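Local structure of L-ribulose 3-epimerase (Mesorhizobium loti, 3VYL) at residues T181-I186 and S210-L215. The protein catalyses the epimerization of ketoses at C3, interconverting L-ribulose with high efficiency and D-psicose or D-tagatose less well, probably with manganese as cofactor. Numbering follows the deposited sequence.
Sequences TFHMNI and SHRGFL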
loop_
_atom_site.group_PDB
_atom_site.type_symbol
_atom_site.label_atom_id
_atom_site.label_comp_id
_atom_site.label_asym_id
_atom_site.label_seq_id
_atom_site.Cartn_x
_atom_site.Cartn_y
_atom_site.Cartn_z
ATOM N N THR A 181 -7.385 12.327 -9.688
ATOM C CA THR A 181 -6.700 11.586 -8.640
ATOM C C THR A 181 -6.071 12.483 -7.561
ATOM O O THR A 181 -6.176 12.193 -6.366
ATOM C CB THR A 181 -5.660 10.636 -9.230
ATOM O OG1 THR A 181 -4.663 11.396 -9.914
ATOM C CG2 THR A 181 -6.310 9.663 -10.211
ATOM N N PHE A 182 -5.459 13.590 -7.980
ATOM C CA PHE A 182 -4.936 14.598 -7.053
ATOM C C PHE A 182 -6.010 15.113 -6.072
ATOM O O PHE A 182 -5.763 15.223 -4.877
ATOM C CB PHE A 182 -4.284 15.757 -7.820
ATOM C CG PHE A 182 -4.048 16.981 -6.974
ATOM C CD1 PHE A 182 -2.952 17.050 -6.122
ATOM C CD2 PHE A 182 -4.945 18.052 -7.003
ATOM C CE1 PHE A 182 -2.747 18.158 -5.334
ATOM C CE2 PHE A 182 -4.739 19.161 -6.214
ATOM C CZ PHE A 182 -3.638 19.214 -5.381
ATOM N N HIS A 183 -7.199 15.416 -6.577
ATOM C CA HIS A 183 -8.292 15.868 -5.721
ATOM C C HIS A 183 -8.908 14.756 -4.902
ATOM O O HIS A 183 -9.278 14.951 -3.733
ATOM C CB HIS A 183 -9.344 16.570 -6.553
ATOM C CG HIS A 183 -8.837 17.814 -7.228
ATOM N ND1 HIS A 183 -8.515 18.925 -6.546
ATOM C CD2 HIS A 183 -8.589 18.091 -8.564
ATOM C CE1 HIS A 183 -8.078 19.867 -7.402
ATOM N NE2 HIS A 183 -8.122 19.353 -8.636
ATOM N N MET A 184 -9.003 13.575 -5.516
ATOM C CA MET A 184 -9.608 12.405 -4.891
ATOM C C MET A 184 -8.831 11.963 -3.663
ATOM O O MET A 184 -9.425 11.627 -2.634
ATOM C CB MET A 184 -9.718 11.244 -5.890
ATOM C CG MET A 184 -10.878 11.380 -6.868
ATOM S SD MET A 184 -11.255 9.863 -7.776
ATOM C CE MET A 184 -9.887 9.820 -8.928
ATOM N N ASN A 185 -7.502 11.979 -3.774
ATOM C CA ASN A 185 -6.653 11.525 -2.681
ATOM C C ASN A 185 -6.809 12.392 -1.430
ATOM O O ASN A 185 -6.580 11.921 -0.322
ATOM C CB ASN A 185 -5.196 11.446 -3.115
ATOM C CG ASN A 185 -4.418 10.396 -2.345
ATOM O OD1 ASN A 185 -4.694 9.200 -2.468
ATOM N ND2 ASN A 185 -3.433 10.830 -1.550
ATOM N N ILE A 186 -7.222 13.644 -1.605
ATOM C CA ILE A 186 -7.459 14.519 -0.472
ATOM C C ILE A 186 -8.868 14.318 0.101
ATOM O O ILE A 186 -9.060 14.331 1.323
ATOM C CB ILE A 186 -7.244 16.006 -0.831
ATOM C CG1 ILE A 186 -5.792 16.271 -1.237
ATOM C CG2 ILE A 186 -7.632 16.911 0.333
ATOM C CD1 ILE A 186 -5.527 17.705 -1.636
ATOM N N SER A 210 -0.021 13.100 -5.987
ATOM C CA SER A 210 -0.437 13.796 -4.768
ATOM C C SER A 210 0.100 15.232 -4.655
ATOM O O SER A 210 -0.610 16.131 -4.213
ATOM C CB SER A 210 -0.069 12.966 -3.535
ATOM O OG SER A 210 1.314 12.595 -3.527
ATOM N N HIS A 211 1.349 15.456 -5.056
ATOM C CA HIS A 211 1.899 16.818 -5.064
ATOM C C HIS A 211 1.865 17.469 -6.421
ATOM O O HIS A 211 2.396 18.564 -6.584
ATOM C CB HIS A 211 3.319 16.835 -4.529
ATOM C CG HIS A 211 4.178 15.719 -5.052
ATOM N ND1 HIS A 211 4.310 15.462 -6.365
ATOM C CD2 HIS A 211 4.971 14.789 -4.387
ATOM C CE1 HIS A 211 5.140 14.419 -6.536
ATOM N NE2 HIS A 211 5.542 14.004 -5.322
ATOM N N ARG A 212 1.247 16.793 -7.396
ATOM C CA ARG A 212 1.105 17.273 -8.770
ATOM C C ARG A 212 2.404 17.272 -9.581
ATOM O O ARG A 212 2.490 17.915 -10.620
ATOM C CB ARG A 212 0.421 18.648 -8.806
ATOM C CG ARG A 212 -1.035 18.623 -9.235
ATOM C CD ARG A 212 -1.807 19.760 -8.571
ATOM N NE ARG A 212 -3.164 20.022 -9.104
ATOM C CZ ARG A 212 -3.762 19.308 -10.050
ATOM N NH1 ARG A 212 -3.141 18.262 -10.590
ATOM N NH2 ARG A 212 -4.988 19.631 -10.445
ATOM N N GLY A 213 3.409 16.541 -9.120
ATOM C CA GLY A 213 4.648 16.405 -9.887
ATOM C C GLY A 213 4.697 15.138 -10.721
ATOM O O GLY A 213 3.677 14.705 -11.262
ATOM N N PHE A 214 5.885 14.545 -10.827
ATOM C CA PHE A 214 6.041 13.268 -11.515
ATOM C C PHE A 214 5.125 12.207 -10.892
ATOM O O PHE A 214 5.005 12.098 -9.657
ATOM C CB PHE A 214 7.478 12.754 -11.405
ATOM C CG PHE A 214 8.419 13.257 -12.469
ATOM C CD1 PHE A 214 9.167 14.419 -12.276
ATOM C CD2 PHE A 214 8.623 12.531 -13.634
ATOM C CE1 PHE A 214 10.071 14.859 -13.245
ATOM C CE2 PHE A 214 9.525 12.967 -14.605
ATOM C CZ PHE A 214 10.252 14.128 -14.411
ATOM N N LEU A 215 4.498 11.417 -11.759
ATOM C CA LEU A 215 3.747 10.236 -11.360
ATOM C C LEU A 215 4.635 9.220 -10.658
ATOM O O LEU A 215 5.757 8.985 -11.082
ATOM C CB LEU A 215 3.108 9.619 -12.591
ATOM C CG LEU A 215 1.675 10.025 -12.973
ATOM C CD1 LEU A 215 1.212 11.375 -12.428
ATOM C CD2 LEU A 215 1.512 9.924 -14.484
HETATM O O HOH W 1 -3.175 15.130 -3.508
HETATM O O HOH W 2 -6.931 22.182 -10.143
#
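Arg212 lays its side chain across one face of the Phe182 ring, and this stack is the tightly packed part of the contact. Arg212 CD sits over the middle of the Phe182 ring, 3.6 Å from its centroid, as a CH-pi contact. Beyond it the guanidinium lies flat on the Phe182 ring, planes 13° apart, but is shifted off the centre, making an offset cation-pi pair with Arg212 CZ 4.1 Å from the centroid of the Phe182 ring. The Arg212 chain, extended from CG to NE, carries the group across the face, while Phe182 keeps CG anti to its backbone N (chi1 165°), which turns the ring out from helix 181-187 so that one face meets the arginine. At the ring's edge, near its plane, comes the carbonyl oxygen of Ser210, 3.2 Å from CE1 of Phe182. With the ring cut back to an alanine, the guanidinium would probably lose the flat surface it lies on and be freer to turn beside the metal site.

The looser part runs through water: no direct hydrogen bond joins the segments, and one water donates both to Phe182 O and, at 2.8 Å, to Ser210 O. Beside the stack, at the edge of the Phe182 ring, the His183 ring stands nearly upright to the guanidinium, planes 85° apart. A second water accepts from NH2 of Arg212 and meets NE2 of His183 in a weak bond, whereas His183 ND1 is hydrogen-bonded to Asn150.

Arg212 also forms a long, weak ion pair with Glu241, a manganese ligand. The contact thus joins helix 181-187, which follows strand 175-180, to the loop after strand 202-207 in the second shell of the manganese site, at the C-terminal mouth of a xylose isomerase-like TIM barrel.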